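PDB 2XIG: ferric uptake regulation protein from Helicobacter pylori, which probably acts as a global repressor of transcription, using ferrous iron as cofactor to bind the operators of the genes it controls. Local coordinates for residues His96-Ile101 against Ile109-Pro114. The protein carries 2 engineered substitutions. Sequence-based numbering, arbitrary orientation.
Sequences HHDHII and IEFADP. With ZN (zinc ion), chain L; ZN (zinc ion), chain N.
OD2 of D98 is gripped twice: it binds one zinc ion at 2.1 Å and accepts a hydrogen bond from a water that in turn accepts one from N of D113, so the water joins the metal ligand to the backbone of 109-114. OD1 of D98 makes the longer arm of the chelate, 2.5 Å to the same zinc. NE2 of H96 binds there too, and E117 and H134 complete the site. The backbone pairing of D98 with F111 puts CB of D98 over one face of the F111 ring, 3.9 Å from the centroid, a CH-pi contact, while CG, turned beside the backbone N (chi1 -55°), carries the carboxylate on to the zinc. CD1 of I100 meets CD1 of F111 at 3.6 Å, the two side chains crossing at about a right angle. M136 and M138 of strand 130-141 and Y127 of the second subunit also pack on F111, placing this face against the dimer partner.

The backbones form an antiparallel hairpin. D98 and F111 are a hydrogen-bonded pair, with D98 N to F111 O at 2.8 Å and 168° at the hydrogen; I100 and I109 form another, while H99 and E110 between them are a non-hydrogen-bonded pair.

On the face of H99 and E110, NE2 of H97 and NE2 of H99 bind a second zinc, whose site H42 and E90 complete. The carboxylate of E110 stacks over the H97 ring, planes 15° apart; OE2 of E110, 3.9 Å from the zinc, instead makes a salt bridge with K94. The zinc on NE2 and the bond from ND1 to O of E95 together hold the H97 ring. Adjacent strand residues D98 and H99 thus serve different zincs from opposite faces, and a shift of the hairpin would probably be felt at both.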
ATOM      1  N   HIS C  96      10.458 -25.072 -14.726  1.00 19.14           N
ATOM      2  CA  HIS C  96       9.587 -23.897 -14.743  1.00 18.75           C
ATOM      3  C   HIS C  96       8.482 -24.009 -13.717  1.00 17.86           C
ATOM      4  O   HIS C  96       7.828 -25.034 -13.606  1.00 16.95           O
ATOM      5  CB  HIS C  96       8.914 -23.683 -16.093  1.00 19.05           C
ATOM      6  CG  HIS C  96       7.831 -22.655 -16.035  1.00 22.70           C
ATOM      7  ND1 HIS C  96       8.099 -21.304 -15.996  1.00 18.16           N
ATOM      8  CD2 HIS C  96       6.485 -22.775 -15.935  1.00 20.58           C
ATOM      9  CE1 HIS C  96       6.965 -20.634 -15.902  1.00 17.05           C
ATOM     10  NE2 HIS C  96       5.972 -21.503 -15.859  1.00 23.46           N
ATOM     11  N   HIS C  97       8.249 -22.932 -12.978  1.00 16.19           N
ATOM     12  CA  HIS C  97       7.126 -22.916 -12.063  1.00 12.03           C
ATOM     13  C   HIS C  97       6.681 -21.485 -11.825  1.00 12.89           C
ATOM     14  O   HIS C  97       7.422 -20.523 -12.050  1.00 13.88           O
ATOM     15  CB  HIS C  97       7.519 -23.528 -10.723  1.00 14.99           C
ATOM     16  CG  HIS C  97       8.646 -22.806 -10.061  1.00 11.86           C
ATOM     17  ND1 HIS C  97       9.968 -23.092 -10.327  1.00 16.61           N
ATOM     18  CD2 HIS C  97       8.654 -21.783  -9.176  1.00 12.05           C
ATOM     19  CE1 HIS C  97      10.742 -22.285  -9.623  1.00 17.89           C
ATOM     20  NE2 HIS C  97       9.966 -21.479  -8.923  1.00 15.84           N
ATOM     21  N   ASP C  98       5.451 -21.366 -11.366  1.00 12.37           N
ATOM     22  CA  ASP C  98       4.882 -20.075 -11.026  1.00 14.64           C
ATOM     23  C   ASP C  98       4.739 -20.014  -9.522  1.00 17.97           C
ATOM     24  O   ASP C  98       5.148 -20.948  -8.834  1.00 15.25           O
ATOM     25  CB  ASP C  98       3.560 -19.957 -11.731  1.00 13.06           C
ATOM     26  CG  ASP C  98       3.705 -20.179 -13.221  1.00 15.45           C
ATOM     27  OD1 ASP C  98       4.336 -19.331 -13.868  1.00 17.77           O
ATOM     28  OD2 ASP C  98       3.210 -21.206 -13.734  1.00 19.57           O
ATOM     29  N   HIS C  99       4.173 -18.928  -8.995  1.00 15.42           N
ATOM     30  CA  HIS C  99       4.259 -18.724  -7.557  1.00 16.35           C
ATOM     31  C   HIS C  99       2.964 -18.334  -6.883  1.00 17.79           C
ATOM     32  O   HIS C  99       2.218 -17.494  -7.378  1.00 16.65           O
ATOM     33  CB  HIS C  99       5.297 -17.658  -7.235  1.00 15.51           C
ATOM     34  CG  HIS C  99       6.677 -18.017  -7.672  1.00 18.97           C
ATOM     35  ND1 HIS C  99       7.186 -17.641  -8.897  1.00 20.71           N
ATOM     36  CD2 HIS C  99       7.652 -18.731  -7.060  1.00 15.36           C
ATOM     37  CE1 HIS C  99       8.421 -18.089  -9.012  1.00 19.44           C
ATOM     38  NE2 HIS C  99       8.727 -18.752  -7.911  1.00 18.21           N
ATOM     39  N   ILE C 100       2.738 -18.952  -5.730  1.00 14.88           N
ATOM     40  CA  ILE C 100       1.696 -18.548  -4.801  1.00 11.88           C
ATOM     41  C   ILE C 100       2.397 -17.855  -3.628  1.00 15.31           C
ATOM     42  O   ILE C 100       3.406 -18.338  -3.136  1.00 15.97           O
ATOM     43  CB  ILE C 100       0.927 -19.792  -4.312  1.00 15.48           C
ATOM     44  CG1 ILE C 100       0.034 -20.322  -5.435  1.00 23.09           C
ATOM     45  CG2 ILE C 100       0.098 -19.485  -3.075  1.00 19.83           C
ATOM     46  CD1 ILE C 100      -0.335 -21.791  -5.302  1.00 23.83           C
ATOM     47  N   ILE C 101       1.872 -16.718  -3.191  1.00 15.16           N
ATOM     48  CA  ILE C 101       2.498 -15.955  -2.109  1.00 18.26           C
ATOM     49  C   ILE C 101       1.443 -15.582  -1.083  1.00 16.26           C
ATOM     50  O   ILE C 101       0.418 -15.006  -1.432  1.00 14.75           O
ATOM     51  CB  ILE C 101       3.152 -14.647  -2.630  1.00 19.27           C
ATOM     52  CG1 ILE C 101       4.134 -14.935  -3.772  1.00 21.53           C
ATOM     53  CG2 ILE C 101       3.831 -13.882  -1.489  1.00 18.80           C
ATOM     54  CD1 ILE C 101       3.532 -14.723  -5.140  1.00 21.29           C
ATOM     55  N   ILE C 109       4.827 -20.556  -2.296  1.00 20.61           N
ATOM     56  CA  ILE C 109       4.557 -21.922  -2.711  1.00 22.02           C
ATOM     57  C   ILE C 109       4.737 -22.000  -4.225  1.00 22.23           C
ATOM     58  O   ILE C 109       4.186 -21.184  -4.958  1.00 21.57           O
ATOM     59  CB  ILE C 109       3.127 -22.352  -2.325  1.00 22.81           C
ATOM     60  CG1 ILE C 109       2.985 -22.429  -0.802  1.00 25.05           C
ATOM     61  CG2 ILE C 109       2.764 -23.688  -2.958  1.00 27.54           C
ATOM     62  CD1 ILE C 109       1.557 -22.625  -0.336  1.00 20.05           C
ATOM     63  N   GLU C 110       5.529 -22.963  -4.689  1.00 19.53           N
ATOM     64  CA  GLU C 110       5.762 -23.130  -6.121  1.00 14.84           C
ATOM     65  C   GLU C 110       4.697 -24.038  -6.724  1.00 21.64           C
ATOM     66  O   GLU C 110       4.233 -24.963  -6.070  1.00 21.00           O
ATOM     67  CB  GLU C 110       7.133 -23.765  -6.362  1.00 20.48           C
ATOM     68  CG  GLU C 110       8.308 -23.019  -5.747  1.00 21.63           C
ATOM     69  CD  GLU C 110       9.625 -23.773  -5.927  1.00 27.13           C
ATOM     70  OE1 GLU C 110       9.607 -24.870  -6.520  1.00 25.53           O
ATOM     71  OE2 GLU C 110      10.674 -23.273  -5.479  1.00 31.53           O
ATOM     72  N   PHE C 111       4.316 -23.789  -7.972  1.00 18.84           N
ATOM     73  CA  PHE C 111       3.415 -24.713  -8.649  1.00 20.66           C
ATOM     74  C   PHE C 111       3.674 -24.745 -10.139  1.00 20.42           C
ATOM     75  O   PHE C 111       4.116 -23.764 -10.725  1.00 19.51           O
ATOM     76  CB  PHE C 111       1.934 -24.389  -8.364  1.00 20.16           C
ATOM     77  CG  PHE C 111       1.424 -23.146  -9.052  1.00 19.18           C
ATOM     78  CD1 PHE C 111       1.514 -21.909  -8.430  1.00 17.41           C
ATOM     79  CD2 PHE C 111       0.848 -23.216 -10.311  1.00 21.67           C
ATOM     80  CE1 PHE C 111       1.044 -20.764  -9.047  1.00 20.43           C
ATOM     81  CE2 PHE C 111       0.373 -22.079 -10.937  1.00 21.53           C
ATOM     82  CZ  PHE C 111       0.472 -20.844 -10.299  1.00 22.85           C
ATOM     83  N   ALA C 112       3.388 -25.891 -10.741  1.00 21.75           N
ATOM     84  CA  ALA C 112       3.469 -26.048 -12.181  1.00 28.92           C
ATOM     85  C   ALA C 112       2.234 -26.823 -12.578  1.00 28.13           C
ATOM     86  O   ALA C 112       2.116 -28.003 -12.267  1.00 30.63           O
ATOM     87  CB  ALA C 112       4.726 -26.815 -12.568  1.00 33.49           C
ATOM     88  N   ASP C 113       1.303 -26.152 -13.239  1.00 21.82           N
ATOM     89  CA  ASP C 113       0.040 -26.772 -13.587  1.00 22.60           C
ATOM     90  C   ASP C 113      -0.069 -26.903 -15.104  1.00 21.09           C
ATOM     91  O   ASP C 113      -0.366 -25.929 -15.798  1.00 21.40           O
ATOM     92  CB  ASP C 113      -1.132 -25.956 -13.032  1.00 17.88           C
ATOM     93  CG  ASP C 113      -2.452 -26.668 -13.197  1.00 24.80           C
ATOM     94  OD1 ASP C 113      -2.673 -27.666 -12.482  1.00 28.27           O
ATOM     95  OD2 ASP C 113      -3.261 -26.245 -14.045  1.00 31.02           O
ATOM     96  N   PRO C 114       0.175 -28.113 -15.626  1.00 22.32           N
ATOM     97  CA  PRO C 114       0.098 -28.332 -17.072  1.00 27.03           C
ATOM     98  C   PRO C 114      -1.170 -27.753 -17.700  1.00 26.07           C
ATOM     99  O   PRO C 114      -1.076 -27.114 -18.748  1.00 25.75           O
ATOM    100  CB  PRO C 114       0.094 -29.860 -17.192  1.00 28.05           C
ATOM    101  CG  PRO C 114       0.856 -30.325 -15.994  1.00 29.05           C
ATOM    102  CD  PRO C 114       0.510 -29.343 -14.890  1.00 21.67           C
TER
HETATM  103 ZN    ZN L1151      10.404 -19.966  -7.531  1.00 21.04          ZN
HETATM  104 ZN    ZN N1153       3.902 -20.973 -15.744  1.00 20.82          ZN
HETATM  105  O   HOH W   1       1.520 -23.394 -13.811  1.00 27.75           O